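Local coordinates for protein PT26-6P (Thermococcus sp., PDB 2WB7) that is of unknown function but is encoded by a family of euryarchaeal mobile elements and combines two immunoglobulin-like domains with a helical domain, at residues A92-I95 and T101-T104; D132-Q137 and Y152-N157; P76-P81 and G171-W176. All coordinates share one frame; numbering follows the deposited sequence.

Contact 1: A92-I95 and T101-T104; sequences AYVI and TYWT
V94 and Y102 hold each other by two backbone hydrogen bonds: V94 N to Y102 O at 3.1 Å, nearly straight at 174°, and Y102 N to V94 O at 2.8 Å, more bent at 155°. V94 O also takes a CA-H...O contact from T101 CA, and it lies in the plane of the Y102 ring, at the CD1 edge. This is a hydrogen-bonded pair of the antiparallel hairpin formed by strands 85-96 and 101-102 in the immunoglobulin-like domain; I95 and T101 follow as a non-hydrogen-bonded pair. At W103, whose phi is positive, the chain turns a corner, yet T104 CA still comes 3.2 Å from A92 O in a second CA-H...O contact. Y93 CB packs on T104, 3.5 Å from T104 CA. With CG of Y93 set between the backbone N and the carbonyl carbon (chi1 54°), two threonine methyls approach its ring obliquely from the same side, near opposite edges: T101 CG2 is 3.6 Å from Y93 CE2, and T104 CG2 is 3.8 Å from Y93 CD1. On the other face V94 CG1 meets Y102 CD1 at 4.0 Å. The Y102 hydroxyl leaves this packing to hydrogen-bond D96 OD1, at the end of strand 85-96.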
loop_
_atom_site.group_PDB
_atom_site.type_symbol
_atom_site.label_atom_id
_atom_site.label_comp_id
_atom_site.label_asym_id
_atom_site.label_seq_id
_atom_site.Cartn_x
_atom_site.Cartn_y
_atom_site.Cartn_z
ATOM N N ALA A 92 -5.456 28.255 -10.581
ATOM C CA ALA A 92 -6.128 26.988 -10.313
ATOM C C ALA A 92 -6.009 26.556 -8.844
ATOM O O ALA A 92 -5.039 26.877 -8.144
ATOM C CB ALA A 92 -5.625 25.897 -11.250
ATOM N N TYR A 93 -7.019 25.829 -8.387
ATOM C CA TYR A 93 -7.046 25.343 -7.021
ATOM C C TYR A 93 -8.079 24.238 -6.850
ATOM O O TYR A 93 -8.915 23.993 -7.735
ATOM C CB TYR A 93 -7.329 26.485 -6.044
ATOM C CG TYR A 93 -8.584 27.263 -6.357
ATOM C CD1 TYR A 93 -8.518 28.509 -6.973
ATOM C CD2 TYR A 93 -9.834 26.752 -6.040
ATOM C CE1 TYR A 93 -9.667 29.220 -7.264
ATOM C CE2 TYR A 93 -10.982 27.451 -6.324
ATOM C CZ TYR A 93 -10.898 28.683 -6.931
ATOM O OH TYR A 93 -12.057 29.374 -7.208
ATOM N N VAL A 94 -7.991 23.565 -5.705
ATOM C CA VAL A 94 -8.912 22.501 -5.345
ATOM C C VAL A 94 -9.963 23.103 -4.438
ATOM O O VAL A 94 -9.653 23.944 -3.596
ATOM C CB VAL A 94 -8.189 21.358 -4.608
ATOM C CG1 VAL A 94 -9.174 20.507 -3.826
ATOM C CG2 VAL A 94 -7.395 20.509 -5.589
ATOM N N ILE A 95 -11.210 22.701 -4.620
ATOM C CA ILE A 95 -12.269 23.232 -3.784
ATOM C C ILE A 95 -13.094 22.103 -3.183
ATOM O O ILE A 95 -13.486 21.168 -3.882
ATOM C CB ILE A 95 -13.164 24.240 -4.568
ATOM C CG1 ILE A 95 -14.316 24.733 -3.694
ATOM C CG2 ILE A 95 -13.693 23.618 -5.852
ATOM C CD1 ILE A 95 -15.195 25.753 -4.366
ATOM N N THR A 101 -10.802 26.139 -0.254
ATOM C CA THR A 101 -9.900 25.944 -1.381
ATOM C C THR A 101 -8.494 25.591 -0.934
ATOM O O THR A 101 -7.994 26.159 0.035
ATOM C CB THR A 101 -9.810 27.209 -2.250
ATOM O OG1 THR A 101 -9.277 28.284 -1.474
ATOM C CG2 THR A 101 -11.174 27.601 -2.773
ATOM N N TYR A 102 -7.837 24.690 -1.657
ATOM C CA TYR A 102 -6.478 24.317 -1.292
ATOM C C TYR A 102 -5.483 24.393 -2.440
ATOM O O TYR A 102 -5.816 24.137 -3.593
ATOM C CB TYR A 102 -6.437 22.899 -0.740
ATOM C CG TYR A 102 -7.588 22.469 0.131
ATOM C CD1 TYR A 102 -8.895 22.500 -0.334
ATOM C CD2 TYR A 102 -7.355 21.962 1.406
ATOM C CE1 TYR A 102 -9.943 22.065 0.457
ATOM C CE2 TYR A 102 -8.393 21.523 2.209
ATOM C CZ TYR A 102 -9.686 21.573 1.731
ATOM O OH TYR A 102 -10.729 21.136 2.523
ATOM N N TRP A 103 -4.249 24.733 -2.101
ATOM C CA TRP A 103 -3.123 24.543 -3.010
ATOM C C TRP A 103 -3.186 25.459 -4.216
ATOM O O TRP A 103 -2.487 25.243 -5.207
ATOM C CB TRP A 103 -3.049 23.082 -3.452
ATOM C CG TRP A 103 -3.027 22.172 -2.288
ATOM C CD1 TRP A 103 -3.856 21.116 -2.046
ATOM C CD2 TRP A 103 -2.149 22.263 -1.173
ATOM N NE1 TRP A 103 -3.536 20.537 -0.844
ATOM C CE2 TRP A 103 -2.488 21.222 -0.287
ATOM C CE3 TRP A 103 -1.100 23.126 -0.837
ATOM C CZ2 TRP A 103 -1.813 21.014 0.919
ATOM C CZ3 TRP A 103 -0.426 22.920 0.363
ATOM C CH2 TRP A 103 -0.787 21.870 1.226
ATOM N N THR A 104 -4.033 26.481 -4.118
ATOM C CA THR A 104 -4.152 27.505 -5.148
ATOM C C THR A 104 -2.813 27.759 -5.816
ATOM O O THR A 104 -1.798 27.950 -5.146
ATOM C CB THR A 104 -4.673 28.830 -4.562
ATOM O OG1 THR A 104 -5.726 28.564 -3.623
ATOM C CG2 THR A 104 -5.203 29.718 -5.664
#

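Contact 2: D132-Q137 and Y152-N157; sequences DPLVYQ and YDKIWN
L134 and K154 carry this contact, the leucine pushing its forked end against K154 and I155 where two short helices, 135-144 and 149-157, pack as a helical hairpin. The hairpin sits between strands 120-129 and 163-178 in the chain, within the first immunoglobulin-like domain. Just ahead of L134, the carboxylate of D132 ties the approach to the hairpin down, with a salt bridge to K129 and a hydrogen bond to W374. L134 itself has CG beside its backbone N and anti to the carbonyl carbon (chi1 -68°), a setting that sends both methyls across to helix 149-157. They do different jobs. L134 CD1 lands on backbone, 3.6 Å from I155 CA and equally near K154 O, and is only loosely met by the I155 side chain. L134 CD2 lies against the aliphatic part of the lysine, 3.6 Å from K154 CE and 3.7 Å from K154 CD, the two side chains crossing at a slant. V135 turns from the second helix and packs on P372 and W374 of strand 370-379, fastening this end of the hairpin to the sheet of the second immunoglobulin-like domain. One turn on from L134, Q137 brings its amide to the end of the lysine. K154 runs fully extended to reach it, and the two chains meet at about a right angle, in an arrangement that is doubtful in detail. The lysine therefore has a greasy shaft laid on leucine and a polar end beside an amide. On the far side of helix 149-157, W156 makes a cation-pi contact with K258, and over the centre of the W156 ring, 3.7 Å above the plane, sits I155 CG2.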
loop_
_atom_site.group_PDB
_atom_site.type_symbol
_atom_site.label_atom_id
_atom_site.label_comp_id
_atom_site.label_asym_id
_atom_site.label_seq_id
_atom_site.Cartn_x
_atom_site.Cartn_y
_atom_site.Cartn_z
ATOM N N ASP A 132 -6.974 16.337 3.214
ATOM C CA ASP A 132 -6.239 15.273 3.879
ATOM C C ASP A 132 -6.282 15.428 5.398
ATOM O O ASP A 132 -5.446 16.119 5.976
ATOM C CB ASP A 132 -4.788 15.307 3.402
ATOM C CG ASP A 132 -4.017 14.051 3.750
ATOM O OD1 ASP A 132 -4.466 13.273 4.616
ATOM O OD2 ASP A 132 -2.957 13.843 3.145
ATOM N N PRO A 133 -7.235 14.750 6.047
ATOM C CA PRO A 133 -7.476 14.816 7.482
ATOM C C PRO A 133 -6.351 14.234 8.348
ATOM O O PRO A 133 -6.066 14.780 9.422
ATOM C CB PRO A 133 -8.743 13.983 7.668
ATOM C CG PRO A 133 -9.254 13.677 6.308
ATOM C CD PRO A 133 -8.100 13.767 5.385
ATOM N N LEU A 134 -5.708 13.160 7.889
ATOM C CA LEU A 134 -4.692 12.464 8.684
ATOM C C LEU A 134 -3.257 13.045 8.642
ATOM O O LEU A 134 -2.441 12.764 9.532
ATOM C CB LEU A 134 -4.666 10.984 8.295
ATOM C CG LEU A 134 -5.920 10.231 8.712
ATOM C CD1 LEU A 134 -5.727 8.723 8.599
ATOM C CD2 LEU A 134 -6.288 10.629 10.140
ATOM N N VAL A 135 -2.953 13.848 7.624
ATOM C CA VAL A 135 -1.559 14.208 7.331
ATOM C C VAL A 135 -0.743 14.701 8.533
ATOM O O VAL A 135 0.420 14.321 8.685
ATOM C CB VAL A 135 -1.448 15.236 6.155
ATOM C CG1 VAL A 135 -2.172 16.509 6.498
ATOM C CG2 VAL A 135 0.006 15.546 5.836
ATOM N N TYR A 136 -1.329 15.541 9.381
ATOM C CA TYR A 136 -0.563 16.113 10.494
ATOM C C TYR A 136 -0.445 15.163 11.673
ATOM O O TYR A 136 0.547 15.176 12.402
ATOM C CB TYR A 136 -1.161 17.437 10.958
ATOM C CG TYR A 136 -1.173 18.492 9.884
ATOM C CD1 TYR A 136 -0.046 18.728 9.098
ATOM C CD2 TYR A 136 -2.306 19.261 9.657
ATOM C CE1 TYR A 136 -0.052 19.702 8.101
ATOM C CE2 TYR A 136 -2.323 20.238 8.670
ATOM C CZ TYR A 136 -1.193 20.452 7.893
ATOM O OH TYR A 136 -1.208 21.414 6.900
ATOM N N GLN A 137 -1.461 14.334 11.857
ATOM C CA GLN A 137 -1.403 13.317 12.889
ATOM C C GLN A 137 -0.329 12.300 12.561
ATOM O O GLN A 137 0.331 11.772 13.453
ATOM C CB GLN A 137 -2.738 12.616 12.988
ATOM C CG GLN A 137 -3.879 13.576 12.964
ATOM C CD GLN A 137 -5.134 12.938 13.463
ATOM O OE1 GLN A 137 -5.187 12.490 14.607
ATOM N NE2 GLN A 137 -6.159 12.880 12.613
ATOM N N TYR A 152 -4.200 4.479 15.072
ATOM C CA TYR A 152 -3.876 3.323 14.272
ATOM C C TYR A 152 -5.081 2.870 13.470
ATOM O O TYR A 152 -4.976 2.633 12.272
ATOM C CB TYR A 152 -3.393 2.192 15.167
ATOM C CG TYR A 152 -3.233 0.919 14.408
ATOM C CD1 TYR A 152 -2.005 0.579 13.844
ATOM C CD2 TYR A 152 -4.318 0.064 14.213
ATOM C CE1 TYR A 152 -1.860 -0.589 13.119
ATOM C CE2 TYR A 152 -4.184 -1.102 13.488
ATOM C CZ TYR A 152 -2.959 -1.418 12.945
ATOM O OH TYR A 152 -2.837 -2.575 12.228
ATOM N N ASP A 153 -6.226 2.743 14.137
ATOM C CA ASP A 153 -7.462 2.354 13.477
ATOM C C ASP A 153 -7.825 3.432 12.487
ATOM O O ASP A 153 -8.286 3.166 11.384
ATOM C CB ASP A 153 -8.610 2.259 14.484
ATOM C CG ASP A 153 -8.390 1.191 15.543
ATOM O OD1 ASP A 153 -7.744 0.160 15.225
ATOM O OD2 ASP A 153 -8.892 1.371 16.683
ATOM N N LYS A 154 -7.620 4.669 12.909
ATOM C CA LYS A 154 -8.016 5.810 12.117
ATOM C C LYS A 154 -7.332 5.771 10.766
ATOM O O LYS A 154 -7.925 6.104 9.739
ATOM C CB LYS A 154 -7.660 7.091 12.853
ATOM C CG LYS A 154 -8.407 8.278 12.351
ATOM C CD LYS A 154 -8.068 9.509 13.161
ATOM C CE LYS A 154 -8.832 10.715 12.630
ATOM N NZ LYS A 154 -8.385 11.942 13.350
ATOM N N ILE A 155 -6.078 5.344 10.762
ATOM C CA ILE A 155 -5.322 5.257 9.512
ATOM C C ILE A 155 -6.062 4.438 8.463
ATOM O O ILE A 155 -6.177 4.854 7.316
ATOM C CB ILE A 155 -3.928 4.668 9.740
ATOM C CG1 ILE A 155 -3.084 5.660 10.544
ATOM C CG2 ILE A 155 -3.285 4.348 8.422
ATOM C CD1 ILE A 155 -1.830 5.092 11.104
ATOM N N TRP A 156 -6.574 3.277 8.862
ATOM C CA TRP A 156 -7.187 2.352 7.913
ATOM C C TRP A 156 -8.658 2.626 7.674
ATOM O O TRP A 156 -9.257 2.002 6.802
ATOM C CB TRP A 156 -6.996 0.904 8.374
ATOM C CG TRP A 156 -5.614 0.668 8.833
ATOM C CD1 TRP A 156 -5.197 0.402 10.106
ATOM C CD2 TRP A 156 -4.435 0.735 8.029
ATOM N NE1 TRP A 156 -3.827 0.288 10.138
ATOM C CE2 TRP A 156 -3.337 0.486 8.874
ATOM C CE3 TRP A 156 -4.201 0.979 6.673
ATOM C CZ2 TRP A 156 -2.033 0.472 8.408
ATOM C CZ3 TRP A 156 -2.905 0.972 6.215
ATOM C CH2 TRP A 156 -1.836 0.721 7.080
ATOM N N ASN A 157 -9.245 3.546 8.435
ATOM C CA ASN A 157 -10.687 3.770 8.328
ATOM C C ASN A 157 -11.093 5.135 7.761
ATOM O O ASN A 157 -12.249 5.353 7.424
ATOM C CB ASN A 157 -11.376 3.494 9.658
ATOM C CG ASN A 157 -11.159 2.061 10.128
ATOM O OD1 ASN A 157 -10.781 1.818 11.285
ATOM N ND2 ASN A 157 -11.355 1.098 9.218
#

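Contact 3: P76-P81 and G171-W176; sequences PNQPVP and GYQEAW
The amides of Q78 and Q173 meet with their planes 74° apart: Q173 NE2 stands over one face of the Q78 amide, above Q78 CD, at a modelled distance of 2.9 Å that is doubtful in detail. The second flat group, the W176 indole, has E174 CB at its edge, while the rings of H202, H193 and F82 gather round it. All this happens where segment 76-81, part of the loop connecting strands 66-75 and 85-96, passes alongside strand 163-178 in the antiparallel sheet of the immunoglobulin-like domain. The two glutamines come from opposite directions. Q173 reaches out at full stretch, CG anti to the backbone N (chi1 -168°), whereas Q78 is bent beyond CB and presents its amide broadside. The strongest polar partner of Q173 NE2 is N83 O, a hydrogen bond that anchors the amide beside the loop. With an alanine here in place of Q78, the end of the Q173 side chain would probably be left without its cover on the loop side, held by N83 O but freer to turn about its own CG-CD bond. Farther along the strand, W176 NE1 donates to E174 OE2 at 2.9 Å and 153°; the oxygen lies in the indole plane but is met from above its own carboxylate plane. E174 OE1 has a second partner in H86. W176 starts toward the loop and then carries its ring off, leaving the stem of the side chain for V80: the two cross at about a right angle, with V80 CG1 4.2 Å from W176 CB.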
loop_
_atom_site.group_PDB
_atom_site.type_symbol
_atom_site.label_atom_id
_atom_site.label_comp_id
_atom_site.label_asym_id
_atom_site.label_seq_id
_atom_site.Cartn_x
_atom_site.Cartn_y
_atom_site.Cartn_z
ATOM N N PRO A 76 -8.597 30.299 -29.987
ATOM C CA PRO A 76 -9.136 30.042 -31.318
ATOM C C PRO A 76 -8.695 31.125 -32.292
ATOM O O PRO A 76 -8.457 32.260 -31.881
ATOM C CB PRO A 76 -10.651 30.108 -31.118
ATOM C CG PRO A 76 -10.880 30.757 -29.791
ATOM C CD PRO A 76 -9.579 30.922 -29.084
ATOM N N ASN A 77 -8.575 30.777 -33.565
ATOM C CA ASN A 77 -8.211 31.752 -34.583
ATOM C C ASN A 77 -9.186 32.934 -34.622
ATOM O O ASN A 77 -10.329 32.805 -34.204
ATOM C CB ASN A 77 -8.162 31.076 -35.951
ATOM C CG ASN A 77 -7.085 31.644 -36.832
ATOM O OD1 ASN A 77 -6.745 32.826 -36.737
ATOM N ND2 ASN A 77 -6.521 30.803 -37.687
ATOM N N GLN A 78 -8.747 34.080 -35.138
ATOM C CA GLN A 78 -9.635 35.241 -35.254
ATOM C C GLN A 78 -9.858 35.689 -36.711
ATOM O O GLN A 78 -9.005 35.469 -37.577
ATOM C CB GLN A 78 -9.080 36.406 -34.430
ATOM C CG GLN A 78 -10.048 36.936 -33.385
ATOM C CD GLN A 78 -10.328 35.905 -32.299
ATOM O OE1 GLN A 78 -9.404 35.397 -31.653
ATOM N NE2 GLN A 78 -11.600 35.581 -32.101
ATOM N N PRO A 79 -11.012 36.322 -36.984
ATOM C CA PRO A 79 -11.190 37.007 -38.266
ATOM C C PRO A 79 -10.048 38.002 -38.497
ATOM O O PRO A 79 -9.528 38.100 -39.604
ATOM C CB PRO A 79 -12.505 37.763 -38.084
ATOM C CG PRO A 79 -13.242 37.004 -37.028
ATOM C CD PRO A 79 -12.190 36.449 -36.109
ATOM N N VAL A 80 -9.654 38.730 -37.454
ATOM C CA VAL A 80 -8.550 39.682 -37.581
ATOM C C VAL A 80 -7.246 39.196 -36.924
ATOM O O VAL A 80 -7.151 39.080 -35.694
ATOM C CB VAL A 80 -8.928 41.085 -37.036
ATOM C CG1 VAL A 80 -7.919 42.124 -37.511
ATOM C CG2 VAL A 80 -10.335 41.466 -37.469
ATOM N N PRO A 81 -6.230 38.934 -37.757
ATOM C CA PRO A 81 -4.893 38.440 -37.437
ATOM C C PRO A 81 -4.227 39.108 -36.233
ATOM O O PRO A 81 -3.332 38.514 -35.632
ATOM C CB PRO A 81 -4.089 38.773 -38.697
ATOM C CG PRO A 81 -5.081 38.743 -39.808
ATOM C CD PRO A 81 -6.438 39.079 -39.208
ATOM N N GLY A 171 -7.642 38.154 -18.674
ATOM C CA GLY A 171 -6.849 38.895 -19.638
ATOM C C GLY A 171 -7.765 39.648 -20.577
ATOM O O GLY A 171 -8.958 39.809 -20.288
ATOM N N TYR A 172 -7.226 40.091 -21.709
ATOM C CA TYR A 172 -8.007 40.883 -22.651
ATOM C C TYR A 172 -7.707 40.583 -24.110
ATOM O O TYR A 172 -6.574 40.246 -24.466
ATOM C CB TYR A 172 -7.747 42.358 -22.406
ATOM C CG TYR A 172 -6.316 42.759 -22.684
ATOM C CD1 TYR A 172 -5.898 43.066 -23.972
ATOM C CD2 TYR A 172 -5.388 42.832 -21.659
ATOM C CE1 TYR A 172 -4.599 43.441 -24.227
ATOM C CE2 TYR A 172 -4.086 43.207 -21.904
ATOM C CZ TYR A 172 -3.695 43.514 -23.188
ATOM O OH TYR A 172 -2.390 43.886 -23.440
ATOM N N GLN A 173 -8.723 40.731 -24.958
ATOM C CA GLN A 173 -8.525 40.604 -26.395
ATOM C C GLN A 173 -8.382 41.962 -27.070
ATOM O O GLN A 173 -9.115 42.909 -26.755
ATOM C CB GLN A 173 -9.660 39.829 -27.053
ATOM C CG GLN A 173 -9.327 39.432 -28.472
ATOM C CD GLN A 173 -10.336 38.480 -29.053
ATOM O OE1 GLN A 173 -11.384 38.232 -28.453
ATOM N NE2 GLN A 173 -10.037 37.940 -30.238
ATOM N N GLU A 174 -7.436 42.048 -28.004
ATOM C CA GLU A 174 -7.265 43.246 -28.802
ATOM C C GLU A 174 -8.318 43.305 -29.906
ATOM O O GLU A 174 -8.637 42.286 -30.531
ATOM C CB GLU A 174 -5.878 43.275 -29.422
ATOM C CG GLU A 174 -4.742 43.409 -28.419
ATOM C CD GLU A 174 -3.376 43.492 -29.100
ATOM O OE1 GLU A 174 -2.478 42.693 -28.755
ATOM O OE2 GLU A 174 -3.202 44.350 -29.993
ATOM N N ALA A 175 -8.861 44.503 -30.127
ATOM C CA ALA A 175 -9.777 44.760 -31.234
ATOM C C ALA A 175 -9.095 45.712 -32.214
ATOM O O ALA A 175 -8.624 46.772 -31.815
ATOM C CB ALA A 175 -11.073 45.369 -30.709
ATOM N N TRP A 176 -9.029 45.329 -33.484
ATOM C CA TRP A 176 -8.401 46.159 -34.513
ATOM C C TRP A 176 -9.396 46.478 -35.633
ATOM O O TRP A 176 -10.162 45.606 -36.039
ATOM C CB TRP A 176 -7.164 45.456 -35.092
ATOM C CG TRP A 176 -5.984 45.393 -34.148
ATOM C CD1 TRP A 176 -5.928 44.734 -32.954
ATOM C CD2 TRP A 176 -4.690 46.008 -34.326
ATOM N NE1 TRP A 176 -4.685 44.897 -32.377
ATOM C CE2 TRP A 176 -3.907 45.672 -33.197
ATOM C CE3 TRP A 176 -4.120 46.810 -35.325
ATOM C CZ2 TRP A 176 -2.588 46.117 -33.038
ATOM C CZ3 TRP A 176 -2.806 47.249 -35.164
ATOM C CH2 TRP A 176 -2.057 46.899 -34.029
#

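In the fold
All three contacts fall in the first immunoglobulin-like domain, but they are spread along an elongated molecule. Contacts 1 and 3 share a sheet, since strands 85-96 and 163-178 are neighbours in it; their centres are 30 Å apart and their nearest atoms about 13 Å. Contact 1 closes before contact 2 opens, and both lie in the chain between the two segments of contact 3. Contact 2 comes within about 5 Å of contact 1 at the nearest atoms without touching it. From contact 3 it is remote, 51 Å between centres, although helix 149-157 is followed in the chain by strand 163-178. Contacts 1 and 2 both reach strand 370-379, through W103 and through L134 and V135.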